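Local coordinates for protein structure-specific endonuclease subunit slx4 (Schizosaccharomyces pombe, PDB 4ZDT) that serves as the regulatory subunit of the Slx1-Slx4 structure-specific endonuclease, which cuts branched DNA near its junctions during repair and recombination, at residues Thr8-Ser13 against Leu54-Trp58; Val15-Asp21 against Trp42-Leu48. All coordinates share one frame; numbering follows the deposited sequence.

Interaction 1: residues Thr8-Ser13 against Leu54-Trp58; sequences THRAIS and LIKSW
Trp58 of helix 52-62 lays one face of its indole against Ile12 of helix 3-18, and the rest of this contact is organised round that meeting. Ile12 CG2 stands almost directly above the six-membered ring, 3.6 Å from its centroid, a CH-pi contact over the face. The second branch of Ile12 reaches back along the tryptophan, its CD1 lying against CB and CG. At the indole edge, Trp58 NE1 donates a hydrogen bond to Ser13 OG at 2.8 Å, with the oxygen in the ring plane. Trp58 CG lies anti to the backbone N (chi1 179°), which carries the indole across to the neighbouring helix. His9 presents a different surface: the edge of the indole points toward the imidazole face in an offset edge-to-face pair with planes at 63°. Trp58 CA and CB lie above the imidazole face off-centre, CA toward its rim. The outer edge of the His9 ring is held by its NE2, which lies 2.9 Å from Ser57 OG in a hydrogen bond whose donor could be either group. Beyond it, Leu54 CD2 touches NE2, while Leu54 CD1 meets Thr8 CG2 at 3.5 Å where these two side chains cross at about a right angle. The helix segments cross at -79°, their axes 10.2 Å apart at closest approach, and the indole, the imidazole and Ile12 lie between them. An alanine in place of Trp58 would probably open a gap beneath Ile12 and leave Ser13 OG without its indole donor. Ser13 OG also bonds to Cys45 O of the Slx1 chain, and Val47 of Slx1 packs on Trp58. A donor and an acceptor thus meet at one buried hydroxyl, and this polar junction ties the helix crossing of the Slx4 C-terminal domain to its Slx1 interface.

Interaction 2: residues Val15-Asp21 against Trp42-Leu48; sequences VVKQAKD and WLKRKNL
The indole of Trp42 meets the 15-21 segment mainly along its rim, while Lys46, from its own segment, folds over one face and brings NZ 3.2 Å above the ring plane, toward the rim. At the pyrrole edge, Trp42 NE1 donates to Asp21 OD2 in an essentially straight bond (2.8 Å, 179°) that lies in the indole plane. The carboxylate is turned 74° against the ring, and NE1 meets OD2 from above the carboxylate plane. Asp21 O and Val16 CA lie at other points of the indole edge, and Ala19 CB lies 3.9 Å from Trp42 CH2. Trp42 CG is anti to the backbone N (chi1 -175°), directing the ring across the end of helix 3-18. One water donates to Asp21 OD2 and accepts from Lys46 NZ. Asp21 OD2 and Lys46 NZ are themselves 4.4 Å apart, beyond a salt bridge. The other carboxylate oxygen, OD1, is bonded to Ser23 OG of helix 23-29.

Away from the polar edge, Val15 spreads its two methyls over different partners. Val15 CG1 packs against Lys46 CB at 3.6 Å, Leu43 CD2 and Trp42 CZ3; CG2 turns to Leu48 CD2 at 3.8 Å. The helix that carries Trp42 ends in a Schellman motif with Asn47 as C-prime: Leu48 N bonds to Leu43 O and Asn47 N to Lys44 O, while Lys46 N is a second donor to Leu43 O. This reversal brings Leu48 round to Val15. Helices 3-18 and 36-45 belong to the four-helix C-terminal domain of Slx4, whose family is grouped with helix-turn-helix domains. Chemically, an apolar patch adjoins a charged rim: the nearby ammonium would be expected to support the negative charge on Asp21, whose carboxylate probably helps to hold the turn that follows helix 3-18.

How the interactions relate
Both contacts draw on helix 3-18, which meets helix 52-62 in interaction 1 and, nearer its C-terminal end, helix 36-45 in interaction 2; the second is nested within the chain loop closed by the first. Their centres lie about 12 Å apart, yet side chains bridge the interval. Leu48 CD2 packs 3.7 Å from Ile12 CA, and Trp58 CH2 comes 3.9 Å from Val16 CG2. Ile55 CD1 and Leu43 CD1, at 4.1 Å, join the other two helices. The Slx1 chain binds along the shared helix, receiving Ser13 from interaction 1 and Lys17 from interaction 2, whereas a glycerol, probably from crystallisation, sits beside Trp42.

Interaction 1: residues Thr8-Ser13 against Leu54-Trp58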
loop_
_atom_site.group_PDB
_atom_site.type_symbol
_atom_site.label_atom_id
_atom_site.label_comp_id
_atom_site.label_asym_id
_atom_site.label_seq_id
_atom_site.Cartn_x
_atom_site.Cartn_y
_atom_site.Cartn_z
ATOM N N THR B 8 -14.258 11.116 4.235
ATOM C CA THR B 8 -13.004 11.584 4.826
ATOM C C THR B 8 -11.949 10.464 4.869
ATOM O O THR B 8 -10.751 10.698 4.632
ATOM C CB THR B 8 -13.192 12.184 6.240
ATOM O OG1 THR B 8 -14.193 13.207 6.189
ATOM C CG2 THR B 8 -11.919 12.836 6.653
ATOM N N HIS B 9 -12.398 9.239 5.119
ATOM C CA HIS B 9 -11.504 8.085 5.097
ATOM C C HIS B 9 -10.902 7.874 3.699
ATOM O O HIS B 9 -9.771 7.406 3.565
ATOM C CB HIS B 9 -12.245 6.824 5.546
ATOM C CG HIS B 9 -12.405 6.715 7.030
ATOM N ND1 HIS B 9 -13.200 5.758 7.624
ATOM C CD2 HIS B 9 -11.874 7.442 8.041
ATOM C CE1 HIS B 9 -13.150 5.900 8.937
ATOM N NE2 HIS B 9 -12.352 6.916 9.216
ATOM N N ARG B 10 -11.668 8.224 2.671
ATOM C CA ARG B 10 -11.239 8.078 1.284
ATOM C C ARG B 10 -10.131 9.081 0.947
ATOM O O ARG B 10 -9.161 8.737 0.272
ATOM C CB ARG B 10 -12.439 8.242 0.339
ATOM C CG ARG B 10 -12.137 7.940 -1.141
ATOM C CD ARG B 10 -13.397 8.124 -1.990
ATOM N NE ARG B 10 -13.238 7.682 -3.378
ATOM C CZ ARG B 10 -12.573 8.349 -4.320
ATOM N NH1 ARG B 10 -11.954 9.495 -4.045
ATOM N NH2 ARG B 10 -12.514 7.859 -5.549
ATOM N N ALA B 11 -10.281 10.312 1.451
ATOM C CA ALA B 11 -9.271 11.349 1.312
ATOM C C ALA B 11 -7.923 10.949 1.921
ATOM O O ALA B 11 -6.872 11.247 1.334
ATOM C CB ALA B 11 -9.764 12.673 1.914
ATOM N N ILE B 12 -7.933 10.268 3.076
ATOM C CA ILE B 12 -6.670 9.798 3.670
ATOM C C ILE B 12 -6.018 8.778 2.714
ATOM O O ILE B 12 -4.818 8.880 2.410
ATOM C CB ILE B 12 -6.846 9.189 5.095
ATOM C CG1 ILE B 12 -7.444 10.219 6.085
ATOM C CG2 ILE B 12 -5.506 8.650 5.641
ATOM C CD1 ILE B 12 -8.070 9.569 7.347
ATOM N N SER B 13 -6.816 7.819 2.224
ATOM C CA SER B 13 -6.309 6.817 1.288
ATOM C C SER B 13 -5.726 7.478 0.037
ATOM O O SER B 13 -4.646 7.081 -0.434
ATOM C CB SER B 13 -7.393 5.805 0.912
ATOM O OG SER B 13 -7.871 5.114 2.075
ATOM N N LEU B 54 -9.993 10.010 13.492
ATOM C CA LEU B 54 -10.217 9.681 12.089
ATOM C C LEU B 54 -9.109 8.777 11.556
ATOM O O LEU B 54 -9.358 7.891 10.739
ATOM C CB LEU B 54 -10.305 10.956 11.247
ATOM C CG LEU B 54 -11.705 11.545 11.054
ATOM C CD1 LEU B 54 -11.653 12.770 10.153
ATOM C CD2 LEU B 54 -12.653 10.499 10.489
ATOM N N ILE B 55 -7.886 9.005 12.026
ATOM C CA ILE B 55 -6.733 8.201 11.602
ATOM C C ILE B 55 -6.817 6.800 12.184
ATOM O O ILE B 55 -6.694 5.822 11.461
ATOM C CB ILE B 55 -5.386 8.882 11.952
ATOM C CG1 ILE B 55 -5.194 10.106 11.062
ATOM C CG2 ILE B 55 -4.207 7.894 11.764
ATOM C CD1 ILE B 55 -4.140 11.090 11.577
ATOM N N LYS B 56 -7.078 6.707 13.486
ATOM C CA LYS B 56 -7.220 5.410 14.145
ATOM C C LYS B 56 -8.321 4.568 13.510
ATOM O O LYS B 56 -8.120 3.363 13.281
ATOM C CB LYS B 56 -7.428 5.574 15.656
ATOM C CG LYS B 56 -6.231 6.216 16.348
ATOM C CD LYS B 56 -6.527 6.614 17.791
ATOM C CE LYS B 56 -5.265 7.176 18.444
ATOM N NZ LYS B 56 -5.518 7.661 19.840
ATOM N N SER B 57 -9.470 5.185 13.213
ATOM C CA SER B 57 -10.592 4.449 12.619
ATOM C C SER B 57 -10.287 4.039 11.188
ATOM O O SER B 57 -10.676 2.959 10.753
ATOM C CB SER B 57 -11.929 5.218 12.696
ATOM O OG SER B 57 -11.886 6.461 12.005
ATOM N N TRP B 58 -9.582 4.910 10.463
ATOM C CA TRP B 58 -9.126 4.608 9.113
ATOM C C TRP B 58 -8.181 3.404 9.154
ATOM O O TRP B 58 -8.393 2.436 8.430
ATOM C CB TRP B 58 -8.451 5.846 8.489
ATOM C CG TRP B 58 -7.937 5.635 7.104
ATOM C CD1 TRP B 58 -8.642 5.689 5.932
ATOM C CD2 TRP B 58 -6.585 5.340 6.748
ATOM N NE1 TRP B 58 -7.803 5.429 4.865
ATOM C CE2 TRP B 58 -6.536 5.217 5.346
ATOM C CE3 TRP B 58 -5.403 5.179 7.486
ATOM C CZ2 TRP B 58 -5.343 4.930 4.653
ATOM C CZ3 TRP B 58 -4.220 4.908 6.801
ATOM C CH2 TRP B 58 -4.206 4.790 5.396
#

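Interaction 2: residues Val15-Asp21 against Trp42-Leu48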
loop_
_atom_site.group_PDB
_atom_site.type_symbol
_atom_site.label_atom_id
_atom_site.label_comp_id
_atom_site.label_asym_id
_atom_site.label_seq_id
_atom_site.Cartn_x
_atom_site.Cartn_y
_atom_site.Cartn_z
ATOM N N VAL B 15 -4.449 10.485 -0.291
ATOM C CA VAL B 15 -3.168 11.121 -0.014
ATOM C C VAL B 15 -2.015 10.104 0.058
ATOM O O VAL B 15 -0.911 10.321 -0.500
ATOM C CB VAL B 15 -3.204 11.963 1.283
ATOM C CG1 VAL B 15 -1.829 12.465 1.591
ATOM C CG2 VAL B 15 -4.185 13.160 1.131
ATOM N N VAL B 16 -2.265 9.001 0.761
ATOM C CA VAL B 16 -1.288 7.925 0.876
ATOM C C VAL B 16 -0.842 7.436 -0.503
ATOM O O VAL B 16 0.358 7.247 -0.733
ATOM C CB VAL B 16 -1.866 6.746 1.720
ATOM C CG1 VAL B 16 -0.959 5.501 1.643
ATOM C CG2 VAL B 16 -2.035 7.202 3.171
ATOM N N LYS B 17 -1.806 7.256 -1.402
ATOM C CA LYS B 17 -1.587 6.662 -2.710
ATOM C C LYS B 17 -1.146 7.649 -3.784
ATOM O O LYS B 17 -0.579 7.242 -4.806
ATOM C CB LYS B 17 -2.848 5.924 -3.181
ATOM C CG LYS B 17 -3.172 4.691 -2.331
ATOM C CD LYS B 17 -4.294 3.859 -2.927
ATOM C CE LYS B 17 -5.654 4.537 -2.813
ATOM N NZ LYS B 17 -6.728 3.618 -3.349
ATOM N N GLN B 18 -1.385 8.935 -3.549
ATOM C CA GLN B 18 -1.096 9.947 -4.580
ATOM C C GLN B 18 0.096 10.846 -4.288
ATOM O O GLN B 18 0.616 11.482 -5.205
ATOM C CB GLN B 18 -2.330 10.779 -4.874
ATOM C CG GLN B 18 -3.426 9.977 -5.555
ATOM C CD GLN B 18 -4.610 10.822 -5.969
ATOM O OE1 GLN B 18 -4.886 11.876 -5.378
ATOM N NE2 GLN B 18 -5.347 10.345 -6.963
ATOM N N ALA B 19 0.524 10.903 -3.027
ATOM C CA ALA B 19 1.695 11.683 -2.640
ATOM C C ALA B 19 2.947 11.195 -3.372
ATOM O O ALA B 19 3.127 9.977 -3.551
ATOM C CB ALA B 19 1.916 11.580 -1.144
ATOM N N LYS B 20 3.816 12.130 -3.771
ATOM C CA LYS B 20 5.129 11.764 -4.347
ATOM C C LYS B 20 5.940 10.955 -3.352
ATOM O O LYS B 20 6.685 10.065 -3.740
ATOM C CB LYS B 20 5.947 12.995 -4.776
ATOM C CG LYS B 20 5.190 13.996 -5.649
ATOM C CD LYS B 20 4.950 13.520 -7.085
ATOM C CE LYS B 20 4.287 14.629 -7.914
ATOM N NZ LYS B 20 4.064 14.226 -9.327
ATOM N N ASP B 21 5.801 11.282 -2.073
ATOM C CA ASP B 21 6.419 10.516 -1.003
ATOM C C ASP B 21 5.598 9.238 -0.731
ATOM O O ASP B 21 4.563 9.276 -0.045
ATOM C CB ASP B 21 6.526 11.369 0.256
ATOM C CG ASP B 21 7.068 10.602 1.447
ATOM O OD1 ASP B 21 7.517 9.442 1.318
ATOM O OD2 ASP B 21 7.053 11.169 2.537
ATOM N N TRP B 42 2.330 14.397 8.778
ATOM C CA TRP B 42 2.629 14.078 7.375
ATOM C C TRP B 42 1.428 14.439 6.501
ATOM O O TRP B 42 1.572 15.088 5.466
ATOM C CB TRP B 42 2.979 12.586 7.246
ATOM C CG TRP B 42 3.432 12.081 5.867
ATOM C CD1 TRP B 42 4.717 12.046 5.389
ATOM C CD2 TRP B 42 2.615 11.470 4.856
ATOM N NE1 TRP B 42 4.744 11.483 4.124
ATOM C CE2 TRP B 42 3.470 11.121 3.775
ATOM C CE3 TRP B 42 1.240 11.188 4.752
ATOM C CZ2 TRP B 42 2.996 10.507 2.605
ATOM C CZ3 TRP B 42 0.767 10.576 3.579
ATOM C CH2 TRP B 42 1.651 10.245 2.522
ATOM N N LEU B 43 0.231 14.030 6.925
ATOM C CA LEU B 43 -0.976 14.400 6.198
ATOM C C LEU B 43 -1.159 15.915 6.124
ATOM O O LEU B 43 -1.541 16.445 5.090
ATOM C CB LEU B 43 -2.224 13.742 6.815
ATOM C CG LEU B 43 -2.254 12.219 6.687
ATOM C CD1 LEU B 43 -3.326 11.621 7.601
ATOM C CD2 LEU B 43 -2.443 11.830 5.198
ATOM N N LYS B 44 -0.910 16.600 7.235
ATOM C CA LYS B 44 -1.082 18.059 7.268
ATOM C C LYS B 44 -0.209 18.745 6.202
ATOM O O LYS B 44 -0.680 19.621 5.463
ATOM C CB LYS B 44 -0.780 18.584 8.671
ATOM C CG LYS B 44 -1.024 20.081 8.859
ATOM C CD LYS B 44 -0.690 20.486 10.291
ATOM C CE LYS B 44 -0.598 22.015 10.416
ATOM N NZ LYS B 44 -0.400 22.393 11.847
ATOM N N ARG B 45 1.051 18.313 6.107
ATOM C CA ARG B 45 1.972 18.779 5.050
ATOM C C ARG B 45 1.466 18.495 3.638
ATOM O O ARG B 45 1.892 19.154 2.684
ATOM C CB ARG B 45 3.367 18.153 5.221
ATOM C CG ARG B 45 4.181 18.729 6.379
ATOM C CD ARG B 45 5.647 18.226 6.363
ATOM N NE ARG B 45 5.857 17.078 7.252
ATOM C CZ ARG B 45 6.238 15.858 6.866
ATOM N NH1 ARG B 45 6.474 15.585 5.585
ATOM N NH2 ARG B 45 6.387 14.903 7.779
ATOM N N LYS B 46 0.568 17.518 3.495
ATOM C CA LYS B 46 -0.009 17.203 2.182
ATOM C C LYS B 46 -1.371 17.872 1.981
ATOM O O LYS B 46 -2.184 17.386 1.193
ATOM C CB LYS B 46 -0.168 15.686 1.989
ATOM C CG LYS B 46 1.042 14.810 2.324
ATOM C CD LYS B 46 2.201 15.065 1.398
ATOM C CE LYS B 46 3.324 14.076 1.646
ATOM N NZ LYS B 46 4.069 14.349 2.897
ATOM N N ASN B 47 -1.619 18.967 2.696
ATOM C CA ASN B 47 -2.895 19.683 2.631
ATOM C C ASN B 47 -4.087 18.821 3.096
ATOM O O ASN B 47 -5.167 18.893 2.506
ATOM C CB ASN B 47 -3.168 20.187 1.195
ATOM C CG ASN B 47 -2.665 21.601 0.947
ATOM O OD1 ASN B 47 -2.200 22.288 1.861
ATOM N ND2 ASN B 47 -2.767 22.050 -0.307
ATOM N N LEU B 48 -3.890 17.991 4.122
ATOM C CA LEU B 48 -5.004 17.185 4.660
ATOM C C LEU B 48 -5.073 17.228 6.183
ATOM O O LEU B 48 -4.265 16.593 6.860
ATOM C CB LEU B 48 -4.947 15.720 4.179
ATOM C CG LEU B 48 -6.186 14.879 4.579
ATOM C CD1 LEU B 48 -7.374 15.274 3.743
ATOM C CD2 LEU B 48 -5.952 13.384 4.449
HETATM O O HOH W 1 6.853 13.807 2.547
#